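Local coordinates for glycosyl hydrolase family 2, TIM barrel domain protein (Faecalibacterium prausnitzii A2-165, PDB 6ED2), which probably hydrolyses beta-glucuronides, releasing glucuronic acid, as a gut bacterial beta-glucuronidase of glycosyl hydrolase family 2, at residues R330-E342 / A360-F372. Residues are numbered along the deposited sequence; the frame is centred on the assembly and turned at random.
Sequences RGLDLPTVKRDFE and AEEIYQMADEEGF
Two successive outer helices of the TIM barrel, 334-347 and 361-370, pack side by side here through Phe341, Met366 and their neighbours; strand 351-353 lies between them in the chain, and the axes of their facing segments cross at -36°. Phe341 is the knob, set in a hole formed by Ile363, Met366, Ala367 and Glu370. Met366 lies over one face of its ring: CG of Met366 stands 3.5 Å from the ring centroid of Phe341, almost on the ring normal, while the sulfur approaches obliquely in a Met-aromatic contact. With CG of Met366 anti to the backbone N (chi1 175°), that carbon is set over the ring, and a bend at chi2 carries SD toward the first helix, 4.1 Å from Val337 CG1. Phe341 turns its edge to the face of Phe372 in a T-shaped stack, planes at 88°, and CE1 of Phe341 lies 3.9 Å from Ala367 CB. Losing the ring to an alanine here would probably open a gap between the helices and leave the Met366 chain and the Phe372 face without their aromatic partner. Toward the N-terminal ends, Val337 CG2 meets Ile363 CG1, and Leu332 lays CD2 against the carboxylate of Glu362, whose OE2 is hydrogen-bonded to Tyr30. The polar border faces a neighbouring subunit, whose Ser70 O accepts from Lys338 NZ. Lys345 salt-bridges Glu370 OE1 and Glu342 OE2. No direct hydrogen bond joins the two segments; instead one water accepts from Lys338 NZ at 2.6 Å and donates to Glu342 OE2 and, weakly, to Glu370 OE2 3.0 Å away.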
ATOM      1  N   ARG A 330      20.404 -14.258  -1.461  1.00 21.05           N
ATOM      2  CA  ARG A 330      21.605 -13.789  -0.769  1.00 26.33           C
ATOM      3  C   ARG A 330      22.742 -13.461  -1.730  1.00 28.14           C
ATOM      4  O   ARG A 330      23.867 -13.211  -1.278  1.00 29.56           O
ATOM      5  CB  ARG A 330      22.089 -14.818   0.262  1.00 23.81           C
ATOM      6  CG  ARG A 330      20.981 -15.351   1.148  1.00 24.31           C
ATOM      7  CD  ARG A 330      21.407 -15.660   2.610  1.00 23.46           C
ATOM      8  NE  ARG A 330      20.234 -16.235   3.272  1.00 24.40           N
ATOM      9  CZ  ARG A 330      19.225 -15.508   3.747  1.00 26.39           C
ATOM     10  NH1 ARG A 330      19.263 -14.181   3.683  1.00 20.96           N
ATOM     11  NH2 ARG A 330      18.171 -16.107   4.273  1.00 29.68           N
ATOM     12  N   GLY A 331      22.466 -13.433  -3.030  1.00 23.64           N
ATOM     13  CA  GLY A 331      23.507 -13.117  -3.994  1.00 24.12           C
ATOM     14  C   GLY A 331      24.141 -11.764  -3.726  1.00 23.17           C
ATOM     15  O   GLY A 331      23.475 -10.806  -3.328  1.00 25.24           O
ATOM     16  N   LEU A 332      25.453 -11.702  -3.926  1.00 22.72           N
ATOM     17  CA  LEU A 332      26.176 -10.452  -3.786  1.00 24.12           C
ATOM     18  C   LEU A 332      25.739  -9.504  -4.899  1.00 30.71           C
ATOM     19  O   LEU A 332      25.612  -9.910  -6.060  1.00 25.86           O
ATOM     20  CB  LEU A 332      27.690 -10.701  -3.851  1.00 21.06           C
ATOM     21  CG  LEU A 332      28.543  -9.420  -3.818  1.00 28.26           C
ATOM     22  CD1 LEU A 332      28.418  -8.710  -2.467  1.00 20.34           C
ATOM     23  CD2 LEU A 332      30.022  -9.704  -4.129  1.00 26.98           C
ATOM     24  N   ASP A 333      25.475  -8.255  -4.537  1.00 28.26           N
ATOM     25  CA  ASP A 333      25.119  -7.217  -5.498  1.00 21.37           C
ATOM     26  C   ASP A 333      25.769  -5.929  -5.019  1.00 26.59           C
ATOM     27  O   ASP A 333      25.290  -5.308  -4.064  1.00 28.09           O
ATOM     28  CB  ASP A 333      23.617  -7.049  -5.628  1.00 28.25           C
ATOM     29  CG  ASP A 333      23.250  -6.048  -6.711  1.00 31.30           C
ATOM     30  OD1 ASP A 333      23.622  -6.288  -7.888  1.00 27.70           O
ATOM     31  OD2 ASP A 333      22.601  -5.029  -6.382  1.00 33.45           O
ATOM     32  N   LEU A 334      26.856  -5.538  -5.683  1.00 23.16           N
ATOM     33  CA  LEU A 334      27.562  -4.332  -5.280  1.00 21.18           C
ATOM     34  C   LEU A 334      26.710  -3.064  -5.344  1.00 27.71           C
ATOM     35  O   LEU A 334      26.945  -2.163  -4.519  1.00 27.01           O
ATOM     36  CB  LEU A 334      28.827  -4.188  -6.134  1.00 23.63           C
ATOM     37  CG  LEU A 334      29.821  -5.326  -5.901  1.00 30.98           C
ATOM     38  CD1 LEU A 334      31.099  -5.159  -6.740  1.00 21.60           C
ATOM     39  CD2 LEU A 334      30.146  -5.429  -4.404  1.00 26.76           C
ATOM     40  N   PRO A 335      25.765  -2.897  -6.276  1.00 25.22           N
ATOM     41  CA  PRO A 335      24.917  -1.693  -6.181  1.00 26.95           C
ATOM     42  C   PRO A 335      24.096  -1.662  -4.906  1.00 25.21           C
ATOM     43  O   PRO A 335      24.033  -0.616  -4.244  1.00 20.54           O
ATOM     44  CB  PRO A 335      24.048  -1.773  -7.449  1.00 26.51           C
ATOM     45  CG  PRO A 335      24.958  -2.472  -8.437  1.00 27.69           C
ATOM     46  CD  PRO A 335      25.609  -3.565  -7.581  1.00 21.94           C
ATOM     47  N   THR A 336      23.488  -2.791  -4.521  1.00 25.58           N
ATOM     48  CA  THR A 336      22.762  -2.838  -3.250  1.00 25.93           C
ATOM     49  C   THR A 336      23.692  -2.558  -2.074  1.00 27.67           C
ATOM     50  O   THR A 336      23.316  -1.844  -1.134  1.00 23.64           O
ATOM     51  CB  THR A 336      22.085  -4.196  -3.062  1.00 31.09           C
ATOM     52  OG1 THR A 336      21.267  -4.495  -4.195  1.00 28.91           O
ATOM     53  CG2 THR A 336      21.227  -4.180  -1.810  1.00 31.12           C
ATOM     54  N   VAL A 337      24.919  -3.101  -2.121  1.00 26.08           N
ATOM     55  CA  VAL A 337      25.878  -2.882  -1.039  1.00 24.60           C
ATOM     56  C   VAL A 337      26.218  -1.401  -0.911  1.00 27.49           C
ATOM     57  O   VAL A 337      26.236  -0.842   0.199  1.00 25.05           O
ATOM     58  CB  VAL A 337      27.141  -3.737  -1.259  1.00 29.77           C
ATOM     59  CG1 VAL A 337      28.197  -3.386  -0.225  1.00 24.10           C
ATOM     60  CG2 VAL A 337      26.797  -5.241  -1.188  1.00 25.30           C
ATOM     61  N   LYS A 338      26.491  -0.740  -2.042  1.00 25.23           N
ATOM     62  CA  LYS A 338      26.783   0.691  -2.009  1.00 22.05           C
ATOM     63  C   LYS A 338      25.606   1.467  -1.436  1.00 22.76           C
ATOM     64  O   LYS A 338      25.770   2.303  -0.544  1.00 25.79           O
ATOM     65  CB  LYS A 338      27.123   1.191  -3.417  1.00 23.90           C
ATOM     66  CG  LYS A 338      27.331   2.707  -3.525  1.00 23.63           C
ATOM     67  CD  LYS A 338      28.671   3.118  -2.941  1.00 25.31           C
ATOM     68  CE  LYS A 338      28.763   4.607  -2.769  1.00 21.97           C
ATOM     69  NZ  LYS A 338      30.047   5.008  -2.164  1.00 27.10           N
ATOM     70  N   ARG A 339      24.404   1.200  -1.940  1.00 25.03           N
ATOM     71  CA  ARG A 339      23.215   1.878  -1.431  1.00 25.28           C
ATOM     72  C   ARG A 339      23.046   1.642   0.070  1.00 23.29           C
ATOM     73  O   ARG A 339      22.718   2.571   0.818  1.00 24.19           O
ATOM     74  CB  ARG A 339      21.985   1.398  -2.209  1.00 25.13           C
ATOM     75  CG  ARG A 339      20.645   1.831  -1.638  1.00 26.91           C
ATOM     76  CD  ARG A 339      20.368   3.308  -1.873  1.00 23.26           C
ATOM     77  NE  ARG A 339      18.993   3.634  -1.493  1.00 25.71           N
ATOM     78  CZ  ARG A 339      18.494   4.866  -1.462  1.00 26.22           C
ATOM     79  NH1 ARG A 339      19.258   5.899  -1.787  1.00 24.14           N
ATOM     80  NH2 ARG A 339      17.230   5.066  -1.106  1.00 24.29           N
ATOM     81  N   ASP A 340      23.285   0.412   0.532  1.00 24.13           N
ATOM     82  CA  ASP A 340      23.106   0.117   1.959  1.00 27.23           C
ATOM     83  C   ASP A 340      24.069   0.940   2.817  1.00 27.96           C
ATOM     84  O   ASP A 340      23.668   1.522   3.835  1.00 26.42           O
ATOM     85  CB  ASP A 340      23.278  -1.386   2.223  1.00 26.42           C
ATOM     86  CG  ASP A 340      22.120  -2.228   1.657  1.00 30.48           C
ATOM     87  OD1 ASP A 340      21.161  -1.643   1.096  1.00 34.57           O
ATOM     88  OD2 ASP A 340      22.155  -3.478   1.763  1.00 33.47           O
ATOM     89  N   PHE A 341      25.331   1.050   2.394  1.00 25.50           N
ATOM     90  CA  PHE A 341      26.264   1.904   3.123  1.00 26.88           C
ATOM     91  C   PHE A 341      25.871   3.381   3.047  1.00 28.30           C
ATOM     92  O   PHE A 341      25.974   4.104   4.053  1.00 29.14           O
ATOM     93  CB  PHE A 341      27.688   1.660   2.626  1.00 23.75           C
ATOM     94  CG  PHE A 341      28.340   0.464   3.286  1.00 28.84           C
ATOM     95  CD1 PHE A 341      29.088   0.616   4.459  1.00 27.08           C
ATOM     96  CD2 PHE A 341      28.156  -0.815   2.773  1.00 22.64           C
ATOM     97  CE1 PHE A 341      29.671  -0.482   5.081  1.00 27.45           C
ATOM     98  CE2 PHE A 341      28.737  -1.922   3.389  1.00 25.55           C
ATOM     99  CZ  PHE A 341      29.496  -1.756   4.546  1.00 26.84           C
ATOM    100  N   GLU A 342      25.415   3.855   1.878  1.00 25.04           N
ATOM    101  CA  GLU A 342      24.927   5.231   1.807  1.00 28.12           C
ATOM    102  C   GLU A 342      23.782   5.459   2.798  1.00 23.89           C
ATOM    103  O   GLU A 342      23.711   6.513   3.443  1.00 26.57           O
ATOM    104  CB  GLU A 342      24.490   5.580   0.377  1.00 26.12           C
ATOM    105  CG  GLU A 342      25.647   5.650  -0.632  1.00 27.79           C
ATOM    106  CD  GLU A 342      26.794   6.547  -0.159  1.00 31.89           C
ATOM    107  OE1 GLU A 342      26.631   7.792  -0.183  1.00 37.11           O
ATOM    108  OE2 GLU A 342      27.848   6.005   0.263  1.00 36.89           O
ATOM    109  N   ALA A 360      29.702 -11.760   2.406  1.00 26.00           N
ATOM    110  CA  ALA A 360      30.676 -11.660   1.323  1.00 26.48           C
ATOM    111  C   ALA A 360      31.788 -10.699   1.710  1.00 23.40           C
ATOM    112  O   ALA A 360      31.540  -9.659   2.322  1.00 23.30           O
ATOM    113  CB  ALA A 360      30.014 -11.179   0.027  1.00 26.51           C
ATOM    114  N   GLU A 361      33.024 -11.056   1.342  1.00 22.30           N
ATOM    115  CA  GLU A 361      34.183 -10.230   1.672  1.00 22.07           C
ATOM    116  C   GLU A 361      33.987  -8.781   1.246  1.00 27.31           C
ATOM    117  O   GLU A 361      34.440  -7.862   1.940  1.00 27.50           O
ATOM    118  CB  GLU A 361      35.448 -10.803   1.011  1.00 26.18           C
ATOM    119  CG  GLU A 361      35.887 -12.204   1.473  1.00 23.79           C
ATOM    120  CD  GLU A 361      35.313 -13.357   0.643  1.00 29.17           C
ATOM    121  OE1 GLU A 361      34.113 -13.313   0.269  1.00 25.51           O
ATOM    122  OE2 GLU A 361      36.064 -14.331   0.375  1.00 29.38           O
ATOM    123  N   GLU A 362      33.322  -8.556   0.099  1.00 22.40           N
ATOM    124  CA  GLU A 362      33.178  -7.204  -0.444  1.00 23.43           C
ATOM    125  C   GLU A 362      32.473  -6.256   0.526  1.00 22.77           C
ATOM    126  O   GLU A 362      32.751  -5.051   0.529  1.00 28.74           O
ATOM    127  CB  GLU A 362      32.417  -7.269  -1.776  1.00 23.79           C
ATOM    128  CG  GLU A 362      33.231  -7.884  -2.910  1.00 19.92           C
ATOM    129  CD  GLU A 362      33.196  -9.400  -2.951  1.00 29.06           C
ATOM    130  OE1 GLU A 362      32.852 -10.072  -1.935  1.00 28.24           O
ATOM    131  OE2 GLU A 362      33.526  -9.931  -4.031  1.00 31.90           O
ATOM    132  N   ILE A 363      31.563  -6.769   1.356  1.00 26.36           N
ATOM    133  CA  ILE A 363      30.897  -5.911   2.338  1.00 27.57           C
ATOM    134  C   ILE A 363      31.882  -5.434   3.414  1.00 27.18           C
ATOM    135  O   ILE A 363      31.820  -4.281   3.858  1.00 25.97           O
ATOM    136  CB  ILE A 363      29.686  -6.656   2.933  1.00 29.80           C
ATOM    137  CG1 ILE A 363      28.617  -6.840   1.847  1.00 25.82           C
ATOM    138  CG2 ILE A 363      29.118  -5.921   4.157  1.00 24.97           C
ATOM    139  CD1 ILE A 363      27.554  -7.853   2.188  1.00 30.81           C
ATOM    140  N   TYR A 364      32.810  -6.302   3.850  1.00 26.66           N
ATOM    141  CA  TYR A 364      33.827  -5.869   4.813  1.00 26.35           C
ATOM    142  C   TYR A 364      34.783  -4.876   4.178  1.00 28.07           C
ATOM    143  O   TYR A 364      35.229  -3.918   4.831  1.00 24.47           O
ATOM    144  CB  TYR A 364      34.636  -7.059   5.350  1.00 25.46           C
ATOM    145  CG  TYR A 364      33.817  -8.179   5.955  1.00 25.35           C
ATOM    146  CD1 TYR A 364      33.734  -8.335   7.342  1.00 20.30           C
ATOM    147  CD2 TYR A 364      33.132  -9.084   5.142  1.00 20.07           C
ATOM    148  CE1 TYR A 364      32.972  -9.374   7.910  1.00 22.54           C
ATOM    149  CE2 TYR A 364      32.373 -10.111   5.689  1.00 26.12           C
ATOM    150  CZ  TYR A 364      32.309 -10.260   7.086  1.00 24.15           C
ATOM    151  OH  TYR A 364      31.558 -11.276   7.631  1.00 22.36           O
ATOM    152  N   GLN A 365      35.140  -5.113   2.913  1.00 25.92           N
ATOM    153  CA  GLN A 365      36.024  -4.185   2.220  1.00 27.69           C
ATOM    154  C   GLN A 365      35.408  -2.791   2.176  1.00 26.50           C
ATOM    155  O   GLN A 365      36.104  -1.786   2.372  1.00 27.97           O
ATOM    156  CB  GLN A 365      36.320  -4.708   0.815  1.00 28.76           C
ATOM    157  CG  GLN A 365      37.038  -6.074   0.806  1.00 27.77           C
ATOM    158  CD  GLN A 365      37.127  -6.680  -0.599  1.00 32.30           C
ATOM    159  OE1 GLN A 365      36.695  -6.071  -1.581  1.00 32.84           O
ATOM    160  NE2 GLN A 365      37.702  -7.869  -0.697  1.00 30.36           N
ATOM    161  N   MET A 366      34.091  -2.713   1.958  1.00 28.33           N
ATOM    162  CA  MET A 366      33.439  -1.406   1.939  1.00 31.78           C
ATOM    163  C   MET A 366      33.382  -0.806   3.335  1.00 25.93           C
ATOM    164  O   MET A 366      33.590   0.400   3.503  1.00 25.57           O
ATOM    165  CB  MET A 366      32.028  -1.509   1.337  1.00 30.22           C
ATOM    166  CG  MET A 366      31.248  -0.178   1.410  1.00 35.59           C
ATOM    167  SD  MET A 366      30.144   0.229   0.019  1.00 41.19           S
ATOM    168  CE  MET A 366      31.347   0.284  -1.313  1.00 38.08           C
ATOM    169  N   ALA A 367      33.067  -1.624   4.349  1.00 27.43           N
ATOM    170  CA  ALA A 367      33.159  -1.143   5.731  1.00 26.62           C
ATOM    171  C   ALA A 367      34.559  -0.618   6.031  1.00 24.41           C
ATOM    172  O   ALA A 367      34.709   0.421   6.679  1.00 25.60           O
ATOM    173  CB  ALA A 367      32.774  -2.248   6.710  1.00 24.10           C
ATOM    174  N   ASP A 368      35.594  -1.305   5.531  1.00 22.77           N
ATOM    175  CA  ASP A 368      36.960  -0.818   5.710  1.00 27.88           C
ATOM    176  C   ASP A 368      37.124   0.592   5.160  1.00 30.56           C
ATOM    177  O   ASP A 368      37.822   1.423   5.756  1.00 31.09           O
ATOM    178  CB  ASP A 368      37.956  -1.758   5.026  1.00 24.60           C
ATOM    179  CG  ASP A 368      38.153  -3.071   5.777  1.00 30.70           C
ATOM    180  OD1 ASP A 368      37.621  -3.252   6.904  1.00 28.34           O
ATOM    181  OD2 ASP A 368      38.846  -3.948   5.224  1.00 32.20           O
ATOM    182  N   GLU A 369      36.486   0.885   4.021  1.00 31.09           N
ATOM    183  CA  GLU A 369      36.657   2.188   3.379  1.00 26.77           C
ATOM    184  C   GLU A 369      35.741   3.247   3.967  1.00 29.90           C
ATOM    185  O   GLU A 369      36.108   4.427   3.997  1.00 33.65           O
ATOM    186  CB  GLU A 369      36.401   2.080   1.877  1.00 33.22           C
ATOM    187  CG  GLU A 369      37.503   1.374   1.107  1.00 41.38           C
ATOM    188  CD  GLU A 369      37.176   1.250  -0.375  1.00 56.42           C
ATOM    189  OE1 GLU A 369      36.202   1.897  -0.825  1.00 53.85           O
ATOM    190  OE2 GLU A 369      37.887   0.503  -1.084  1.00 66.91           O
ATOM    191  N   GLU A 370      34.555   2.866   4.435  1.00 30.35           N
ATOM    192  CA  GLU A 370      33.637   3.843   5.006  1.00 30.08           C
ATOM    193  C   GLU A 370      33.806   4.031   6.512  1.00 32.42           C
ATOM    194  O   GLU A 370      33.102   4.858   7.100  1.00 31.81           O
ATOM    195  CB  GLU A 370      32.198   3.448   4.686  1.00 28.31           C
ATOM    196  CG  GLU A 370      31.965   3.246   3.188  1.00 33.82           C
ATOM    197  CD  GLU A 370      32.239   4.500   2.364  1.00 39.43           C
ATOM    198  OE1 GLU A 370      32.079   5.638   2.878  1.00 45.71           O
ATOM    199  OE2 GLU A 370      32.644   4.345   1.196  1.00 45.74           O
ATOM    200  N   GLY A 371      34.705   3.290   7.154  1.00 29.48           N
ATOM    201  CA  GLY A 371      34.889   3.432   8.589  1.00 30.72           C
ATOM    202  C   GLY A 371      33.704   2.959   9.406  1.00 31.08           C
ATOM    203  O   GLY A 371      33.206   3.689  10.268  1.00 33.93           O
ATOM    204  N   PHE A 372      33.233   1.746   9.133  1.00 28.04           N
ATOM    205  CA  PHE A 372      32.155   1.119   9.884  1.00 29.48           C
ATOM    206  C   PHE A 372      32.721  -0.017  10.728  1.00 30.82           C
ATOM    207  O   PHE A 372      33.689  -0.670  10.338  1.00 27.48           O
ATOM    208  CB  PHE A 372      31.064   0.576   8.954  1.00 29.07           C
ATOM    209  CG  PHE A 372      29.995   1.585   8.619  1.00 32.15           C
ATOM    210  CD1 PHE A 372      30.189   2.510   7.606  1.00 30.60           C
ATOM    211  CD2 PHE A 372      28.799   1.606   9.319  1.00 28.94           C
ATOM    212  CE1 PHE A 372      29.205   3.444   7.300  1.00 30.40           C
ATOM    213  CE2 PHE A 372      27.812   2.544   9.022  1.00 31.68           C
ATOM    214  CZ  PHE A 372      28.013   3.461   8.011  1.00 27.59           C
TER
HETATM  215  O   HOH W   1      29.843   3.829   0.194  1.00 30.65           O